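Local coordinates for Moesin/ezrin/radixin homolog 2 (Drosophila melanogaster, PDB 7EDR), which probably links membrane proteins to the cell cortex through its FERM domain and, as the fly Merlin, probably restrains growth through Hippo signalling, at residues D31-C34 / R35-L39; P22-S25 / G26-F30; Q98-T101 / Q102-F106; E183-R187 / D188-M192. All blocks are in the same frame, centred on the assembly; numbering follows the deposited sequence.

Contact 1 (D31-C34 / R35-L39)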
# COMPACT_ATOMS: atom_id res chain seq x y z
N ASP C 31 -14.75 17.46 -15.98
CA ASP C 31 -14.16 18.05 -14.78
C ASP C 31 -15.14 18.99 -14.09
O ASP C 31 -15.23 19.03 -12.85
CB ASP C 31 -12.86 18.80 -15.11
CG ASP C 31 -11.76 17.88 -15.63
OD1 ASP C 31 -11.82 16.65 -15.40
OD2 ASP C 31 -10.81 18.39 -16.25
N LEU C 32 -15.89 19.75 -14.88
CA LEU C 32 -16.89 20.65 -14.32
C LEU C 32 -17.91 19.88 -13.48
O LEU C 32 -18.21 20.26 -12.35
CB LEU C 32 -17.57 21.40 -15.46
CG LEU C 32 -18.61 22.46 -15.11
CD1 LEU C 32 -18.03 23.47 -14.14
CD2 LEU C 32 -19.04 23.11 -16.41
N VAL C 33 -18.43 18.78 -14.03
CA VAL C 33 -19.37 17.94 -13.30
C VAL C 33 -18.73 17.40 -12.02
O VAL C 33 -19.31 17.48 -10.94
CB VAL C 33 -19.86 16.79 -14.19
CG1 VAL C 33 -20.67 15.80 -13.37
CG2 VAL C 33 -20.68 17.34 -15.35
N CYS C 34 -17.54 16.82 -12.14
CA CYS C 34 -16.96 16.16 -10.97
C CYS C 34 -16.69 17.16 -9.86
O CYS C 34 -16.96 16.88 -8.69
CB CYS C 34 -15.68 15.41 -11.35
SG CYS C 34 -15.95 13.98 -12.45
N ARG C 35 -16.16 18.34 -10.21
CA ARG C 35 -15.90 19.35 -9.19
C ARG C 35 -17.19 19.79 -8.51
O ARG C 35 -17.25 19.93 -7.29
CB ARG C 35 -15.18 20.55 -9.80
CG ARG C 35 -13.84 20.25 -10.44
CD ARG C 35 -13.22 21.52 -11.08
NE ARG C 35 -12.24 22.07 -10.16
CZ ARG C 35 -12.33 23.25 -9.56
NH1 ARG C 35 -13.35 24.06 -9.81
NH2 ARG C 35 -11.38 23.61 -8.71
N THR C 36 -18.25 20.00 -9.31
CA THR C 36 -19.53 20.50 -8.78
C THR C 36 -20.09 19.58 -7.70
O THR C 36 -20.61 20.05 -6.69
CB THR C 36 -20.55 20.64 -9.92
OG1 THR C 36 -20.06 21.55 -10.91
CG2 THR C 36 -21.85 21.16 -9.39
N ILE C 37 -19.99 18.26 -7.90
CA ILE C 37 -20.61 17.30 -6.99
C ILE C 37 -19.63 16.73 -5.97
O ILE C 37 -20.04 15.96 -5.09
CB ILE C 37 -21.31 16.18 -7.78
CG1 ILE C 37 -20.28 15.36 -8.56
CG2 ILE C 37 -22.33 16.80 -8.73
CD1 ILE C 37 -20.87 14.13 -9.27
N GLY C 38 -18.36 17.11 -6.05
CA GLY C 38 -17.38 16.63 -5.09
C GLY C 38 -16.91 15.21 -5.33
O GLY C 38 -16.53 14.52 -4.38
N LEU C 39 -16.94 14.75 -6.58
CA LEU C 39 -16.57 13.38 -6.91
C LEU C 39 -15.11 13.35 -7.31
O LEU C 39 -14.72 13.98 -8.30
CB LEU C 39 -17.45 12.85 -8.04
CG LEU C 39 -17.00 11.48 -8.58
CD1 LEU C 39 -17.39 10.37 -7.63
CD2 LEU C 39 -17.55 11.23 -9.98
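R35 N bonds back to D31 O at 2.9 Å, the first of three successive i+4 bonds that carry the last turns of helix 26-37, and the chain then leaves the helix through L39 N, which returns to C34 O at 3.0 Å. Among the side chains, T36 grips the same carbonyl as its own amide: OG1 donates to L32 O over 2.7 Å while T36 N reaches that oxygen from the other face of the carbonyl plane. With OG1 beside the backbone N and opposite the carbonyl carbon (chi1 -59°), the hydroxyl points back one turn to L32 O. The exit is a Schellman motif, with G38 at positive phi (77°) turning the chain and its amide bonded to R35 O; it closes the single helix packed on the sheet of the ubiquitin-like FERM lobe. C34 SG lies 4.0 Å from L39 CD2, a touch that spans the glycine turn. V33 CG1 and I37 CD1 meet more loosely at 4.4 Å, and both side chains also rest on F83 of strand 78-85. The aliphatic part of R35 runs over D31 O.

Contact 2 (P22-S25 / G26-F30); sequences PRAS and GQDLF
S25 and D28 meet as a capping box at the start of helix 26-37, the helix that lies across the sheet of the ubiquitin-like FERM lobe. The tight part is small and polar. S25 N donates to D28 OD2 over 2.9 Å in a nearly straight bond (172°), meeting the oxygen on its anti side and 33° out of the carboxylate plane. In return, D28 N donates a hydrogen bond to S25 OG at 3.3 Å. Both side chains are set for this exchange: the serine hydroxyl sits between its own backbone N and carbonyl carbon (chi1 73°), turned toward the first helical turn, while D28 CG lies opposite its carbonyl carbon and leans back to the cap. The serine carbonyl adds to the grip by accepting from L29 N at 3.2 Å, the first regular helical bond, so that S25 is held through its amide, hydroxyl and carbonyl alike. A carboxylate placed here would also be expected to interact favourably with the positive end of the helix dipole.

The outer side of the box is open, D28 being exposed, and away from it the contact thins quickly. A24 comes no nearer to D28 than its CA, 3.7 Å from D28 OD2. L29, by contrast, is buried against V7, V9, L47 and F81 of the sheet. Q27 bends away along the helix to D31 and, through OE1, to a side chain of another protein chain. Its nearest side-chain approach to the cap is CB, 3.9 Å from S25 OG.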
# COMPACT_ATOMS: atom_id res chain seq x y z
N PRO C 22 -17.85 27.87 -26.78
CA PRO C 22 -18.20 27.14 -28.02
C PRO C 22 -17.38 25.88 -28.29
O PRO C 22 -17.94 24.88 -28.78
CB PRO C 22 -17.99 28.19 -29.11
CG PRO C 22 -18.27 29.47 -28.44
CD PRO C 22 -17.87 29.33 -27.00
N ARG C 23 -16.07 25.90 -28.04
CA ARG C 23 -15.17 24.80 -28.36
C ARG C 23 -14.70 24.05 -27.11
O ARG C 23 -13.60 23.50 -27.09
CB ARG C 23 -13.96 25.31 -29.15
CG ARG C 23 -14.25 25.81 -30.56
CD ARG C 23 -13.17 26.80 -31.00
NE ARG C 23 -13.47 28.14 -30.50
CZ ARG C 23 -13.70 29.20 -31.27
NH1 ARG C 23 -13.64 29.08 -32.60
NH2 ARG C 23 -13.98 30.37 -30.72
N ALA C 24 -15.51 24.05 -26.06
CA ALA C 24 -15.16 23.29 -24.87
C ALA C 24 -15.03 21.82 -25.21
O ALA C 24 -15.69 21.30 -26.12
CB ALA C 24 -16.22 23.51 -23.78
N SER C 25 -14.16 21.13 -24.47
CA SER C 25 -13.91 19.71 -24.69
C SER C 25 -14.70 18.86 -23.70
O SER C 25 -15.26 19.34 -22.71
CB SER C 25 -12.43 19.39 -24.54
OG SER C 25 -12.10 19.45 -23.17
N GLY C 26 -14.73 17.55 -23.99
CA GLY C 26 -15.37 16.61 -23.08
C GLY C 26 -14.73 16.59 -21.71
O GLY C 26 -15.43 16.53 -20.69
N GLN C 27 -13.39 16.65 -21.66
CA GLN C 27 -12.72 16.71 -20.37
C GLN C 27 -13.18 17.90 -19.56
O GLN C 27 -13.26 17.84 -18.33
CB GLN C 27 -11.20 16.78 -20.54
CG GLN C 27 -10.46 16.51 -19.22
CD GLN C 27 -10.66 15.08 -18.76
OE1 GLN C 27 -10.41 14.13 -19.51
NE2 GLN C 27 -11.15 14.92 -17.52
N ASP C 28 -13.48 19.02 -20.25
CA ASP C 28 -13.91 20.24 -19.58
C ASP C 28 -15.25 20.05 -18.90
O ASP C 28 -15.43 20.41 -17.73
CB ASP C 28 -13.99 21.40 -20.58
CG ASP C 28 -12.65 21.80 -21.15
OD1 ASP C 28 -11.63 21.70 -20.44
OD2 ASP C 28 -12.64 22.26 -22.32
N LEU C 29 -16.22 19.49 -19.63
CA LEU C 29 -17.51 19.19 -19.02
C LEU C 29 -17.34 18.20 -17.88
O LEU C 29 -17.79 18.44 -16.76
CB LEU C 29 -18.48 18.64 -20.08
CG LEU C 29 -19.99 18.86 -19.99
CD1 LEU C 29 -20.72 17.81 -20.79
CD2 LEU C 29 -20.51 18.87 -18.58
N PHE C 30 -16.63 17.10 -18.15
CA PHE C 30 -16.39 16.05 -17.16
C PHE C 30 -15.78 16.62 -15.87
O PHE C 30 -16.25 16.30 -14.77
CB PHE C 30 -15.50 14.96 -17.76
CG PHE C 30 -15.48 13.67 -16.96
CD1 PHE C 30 -16.60 12.84 -16.90
CD2 PHE C 30 -14.33 13.28 -16.29
CE1 PHE C 30 -16.57 11.66 -16.17
CE2 PHE C 30 -14.31 12.09 -15.57
CZ PHE C 30 -15.44 11.29 -15.52

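Contact 3 (Q98-T101 / Q102-F106); sequences QEIT and QHLFF
I100 and L104 run alongside each other, pointing the same way, with I100 CD1 against L104 CG at 3.8 Å. T101 and F105 pair similarly, the methyl CG2 of T101 lying 3.9 Å from F105 ring atom CE2, and the F105 ring in turn meets Y44 edge-to-face. A polar atom also borders that ring: T101 O sits in its plane at the edge, 3.3 Å from F105 CD2. Backbone bonds of the i+4 kind run from Q102 N to Q98 O at 3.2 Å and on through the next three amides, the shortest being H103 N to E99 O at 2.8 Å. They open helix 99-114 in the alpha-helical central FERM lobe, with Q98 at the N-cap; the Q98 amide reaches back to R40 and G38 of the ubiquitin-like lobe, and T101 OG1 bonds to E41 there, so this turn faces the interface between the two lobes. Among the polar side chains, Q102 comes back over the Q98 carbonyl: with CG opposite its own carbonyl carbon (chi1 -54°), the chain folds toward the helix start and brings Q102 CG to 3.0 Å from Q98 O. Its amide nitrogen is hydrogen-bonded beyond the turn, to L96 O. H103 ND1 faces E191 OE2 in a probable hydrogen bond, modelled implausibly short.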
# COMPACT_ATOMS: atom_id res chain seq x y z
N GLN C 98 -15.45 7.40 -1.30
CA GLN C 98 -16.22 8.58 -0.93
C GLN C 98 -17.70 8.24 -0.78
O GLN C 98 -18.21 7.25 -1.31
CB GLN C 98 -16.08 9.67 -1.99
CG GLN C 98 -14.68 10.06 -2.42
CD GLN C 98 -14.74 11.21 -3.40
OE1 GLN C 98 -14.74 11.01 -4.62
NE2 GLN C 98 -14.84 12.44 -2.87
N GLU C 99 -18.41 9.12 -0.07
CA GLU C 99 -19.84 8.91 0.09
C GLU C 99 -20.61 9.28 -1.17
O GLU C 99 -21.58 8.61 -1.53
CB GLU C 99 -20.37 9.67 1.29
CG GLU C 99 -20.20 8.89 2.58
CD GLU C 99 -20.39 9.75 3.83
OE1 GLU C 99 -19.64 9.54 4.82
OE2 GLU C 99 -21.29 10.64 3.82
N ILE C 100 -20.19 10.34 -1.87
CA ILE C 100 -20.86 10.69 -3.11
C ILE C 100 -20.79 9.52 -4.10
O ILE C 100 -21.78 9.20 -4.77
CB ILE C 100 -20.29 12.00 -3.70
CG1 ILE C 100 -21.01 12.37 -5.01
CG2 ILE C 100 -18.78 11.91 -3.90
CD1 ILE C 100 -22.52 12.40 -4.90
N THR C 101 -19.62 8.86 -4.18
CA THR C 101 -19.48 7.68 -5.04
C THR C 101 -20.44 6.58 -4.63
O THR C 101 -21.17 6.03 -5.48
CB THR C 101 -18.04 7.16 -5.00
OG1 THR C 101 -17.09 8.24 -5.10
CG2 THR C 101 -17.80 6.18 -6.14
N GLN C 102 -20.44 6.21 -3.34
CA GLN C 102 -21.35 5.16 -2.85
C GLN C 102 -22.79 5.52 -3.13
O GLN C 102 -23.57 4.69 -3.58
CB GLN C 102 -21.17 4.95 -1.35
CG GLN C 102 -19.75 4.67 -0.97
CD GLN C 102 -19.48 4.87 0.51
OE1 GLN C 102 -20.40 5.05 1.31
NE2 GLN C 102 -18.19 4.83 0.87
N HIS C 103 -23.15 6.78 -2.90
CA HIS C 103 -24.51 7.21 -3.12
C HIS C 103 -24.91 7.09 -4.58
O HIS C 103 -25.99 6.59 -4.90
CB HIS C 103 -24.65 8.65 -2.64
CG HIS C 103 -26.05 9.17 -2.73
ND1 HIS C 103 -27.07 8.66 -1.96
CD2 HIS C 103 -26.59 10.14 -3.50
CE1 HIS C 103 -28.19 9.29 -2.26
NE2 HIS C 103 -27.93 10.20 -3.19
N LEU C 104 -24.04 7.55 -5.49
CA LEU C 104 -24.36 7.50 -6.92
C LEU C 104 -24.47 6.05 -7.42
O LEU C 104 -25.30 5.75 -8.28
CB LEU C 104 -23.32 8.29 -7.72
CG LEU C 104 -23.35 9.82 -7.59
CD1 LEU C 104 -22.36 10.46 -8.54
CD2 LEU C 104 -24.73 10.37 -7.88
N PHE C 105 -23.65 5.13 -6.88
CA PHE C 105 -23.81 3.72 -7.24
C PHE C 105 -25.09 3.15 -6.64
O PHE C 105 -25.80 2.37 -7.31
CB PHE C 105 -22.61 2.89 -6.77
CG PHE C 105 -21.50 2.79 -7.77
CD1 PHE C 105 -21.55 1.85 -8.80
CD2 PHE C 105 -20.39 3.63 -7.68
CE1 PHE C 105 -20.52 1.76 -9.74
CE2 PHE C 105 -19.35 3.54 -8.63
CZ PHE C 105 -19.42 2.60 -9.65
N PHE C 106 -25.41 3.51 -5.40
CA PHE C 106 -26.62 3.02 -4.76
C PHE C 106 -27.85 3.36 -5.59
O PHE C 106 -28.71 2.51 -5.82
CB PHE C 106 -26.76 3.59 -3.35
CG PHE C 106 -28.16 3.43 -2.78
CD1 PHE C 106 -28.60 2.19 -2.32
CD2 PHE C 106 -29.04 4.51 -2.72
CE1 PHE C 106 -29.91 2.04 -1.82
CE2 PHE C 106 -30.32 4.36 -2.22
CZ PHE C 106 -30.76 3.11 -1.77

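Contact 4 (E183-R187 / D188-M192)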
# COMPACT_ATOMS: atom_id res chain seq x y z
N GLU C 183 -30.37 -3.31 12.37
CA GLU C 183 -29.55 -2.56 13.32
C GLU C 183 -29.54 -1.09 12.90
O GLU C 183 -29.45 -0.79 11.70
CB GLU C 183 -28.12 -3.11 13.35
CG GLU C 183 -27.83 -3.90 14.61
CD GLU C 183 -26.56 -4.73 14.49
OE1 GLU C 183 -26.04 -5.17 15.54
OE2 GLU C 183 -26.09 -4.93 13.35
N PRO C 184 -29.71 -0.17 13.83
CA PRO C 184 -29.87 1.23 13.42
C PRO C 184 -28.57 1.76 12.85
O PRO C 184 -27.67 2.15 13.60
CB PRO C 184 -30.27 1.93 14.72
CG PRO C 184 -29.61 1.11 15.78
CD PRO C 184 -29.56 -0.32 15.28
N MET C 185 -28.43 1.69 11.54
CA MET C 185 -27.25 2.18 10.85
C MET C 185 -27.53 3.57 10.30
O MET C 185 -28.68 4.00 10.19
CB MET C 185 -26.84 1.24 9.71
CG MET C 185 -26.85 -0.25 10.05
SD MET C 185 -26.77 -1.30 8.57
CE MET C 185 -28.08 -2.50 8.90
N THR C 186 -26.46 4.27 9.95
CA THR C 186 -26.65 5.50 9.21
C THR C 186 -27.18 5.18 7.81
O THR C 186 -27.09 4.06 7.31
CB THR C 186 -25.35 6.28 9.10
OG1 THR C 186 -24.45 5.56 8.23
CG2 THR C 186 -24.71 6.44 10.48
N ARG C 187 -27.72 6.21 7.16
CA ARG C 187 -28.25 5.98 5.84
C ARG C 187 -27.15 5.56 4.87
O ARG C 187 -27.34 4.61 4.09
CB ARG C 187 -29.01 7.22 5.37
CG ARG C 187 -30.36 7.40 6.11
CD ARG C 187 -30.63 8.87 6.37
NE ARG C 187 -32.02 9.28 6.17
CZ ARG C 187 -32.82 9.71 7.14
NH1 ARG C 187 -32.37 9.79 8.40
NH2 ARG C 187 -34.07 10.07 6.86
N ASP C 188 -25.98 6.19 4.95
CA ASP C 188 -24.89 5.81 4.06
C ASP C 188 -24.38 4.40 4.37
O ASP C 188 -23.92 3.70 3.46
CB ASP C 188 -23.75 6.85 4.09
CG ASP C 188 -22.79 6.66 5.27
OD1 ASP C 188 -21.85 5.83 5.18
OD2 ASP C 188 -22.95 7.37 6.29
N GLU C 189 -24.48 3.96 5.62
CA GLU C 189 -24.15 2.57 5.92
C GLU C 189 -25.13 1.61 5.28
O GLU C 189 -24.75 0.53 4.81
CB GLU C 189 -24.10 2.34 7.42
CG GLU C 189 -22.80 2.80 8.05
CD GLU C 189 -22.91 3.01 9.54
OE1 GLU C 189 -23.97 2.67 10.11
OE2 GLU C 189 -21.94 3.53 10.13
N VAL C 190 -26.42 1.97 5.27
CA VAL C 190 -27.41 1.08 4.68
C VAL C 190 -27.29 1.08 3.16
O VAL C 190 -27.50 0.04 2.53
CB VAL C 190 -28.82 1.46 5.17
CG1 VAL C 190 -29.92 0.79 4.32
CG2 VAL C 190 -28.97 1.11 6.66
N GLU C 191 -26.93 2.22 2.56
CA GLU C 191 -26.60 2.22 1.13
C GLU C 191 -25.52 1.18 0.84
O GLU C 191 -25.67 0.35 -0.07
CB GLU C 191 -26.16 3.61 0.67
CG GLU C 191 -27.31 4.61 0.44
CD GLU C 191 -26.82 5.98 -0.05
OE1 GLU C 191 -25.59 6.23 0.01
OE2 GLU C 191 -27.65 6.81 -0.51
N MET C 192 -24.46 1.17 1.65
CA MET C 192 -23.40 0.21 1.39
C MET C 192 -23.89 -1.23 1.55
O MET C 192 -23.52 -2.11 0.76
CB MET C 192 -22.20 0.49 2.28
CG MET C 192 -21.00 -0.43 2.01
SD MET C 192 -20.22 -0.27 0.37
CE MET C 192 -19.93 1.48 0.29
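A capping box starts helix 187-198 in the alpha-helical central FERM lobe, with T186 at the N-cap and E189 as its partner three residues on. T186 N donates to E189 OE1 at 3.0 Å, meeting the oxygen from above the carboxylate plane, 55° out of it. The reciprocal bond runs from E189 N to T186 OG1 over 3.1 Å. The threonine hydroxyl is directed into the helix mouth because OG1 lies between its own backbone N and carbonyl carbon (chi1 70°), which leaves the methyl CG2 beside the E189 carboxylate. That hydroxyl also gives a weak bond to D188 OD2, 3.0 Å away from T186 OG1, the two side chains lying alongside and pointing the same way. Two carboxylates thus gather at the first turn, where they would be expected to interact favourably with the helix dipole.

E189 OE1 also lies beside M185 CB, just ahead of the cap. M185 lies across V190 at about a right angle, M185 CB meeting V190 CG2 at 3.7 Å and SD following close by. This apolar touch joins the residue before the N-cap to the first turn, the N'–N4 pairing of a hydrophobic staple. The backbone then settles into the helix through V190 N to T186 O and E191 N to R187 O.

V190 is covered by Y131, H134 and V135 of helix 122-137, R187 makes weak bonds to V135 O and Q136 O at the end of that helix, and E191 packs on F106 of helix 99-114.

How the contacts relate
Three ways of starting or ending a helix are sampled along one chain. Contacts 2 and 1 are the first and last turns of helix 26-37, with centres 13 Å apart. The end of that helix meets the start of another in contact 3, also 13 Å away between centres, where G38 O and Q98 NE2 form a probable hydrogen bond and L39 packs on T101 across two FERM lobes. Contact 3 then passes to contact 4 within the central lobe, through a probable, suspiciously short H103–E191 hydrogen bond and through Q102 packed on M192. Contacts 2 and 4, both capping boxes, do not touch, their centres lying about 37 Å apart.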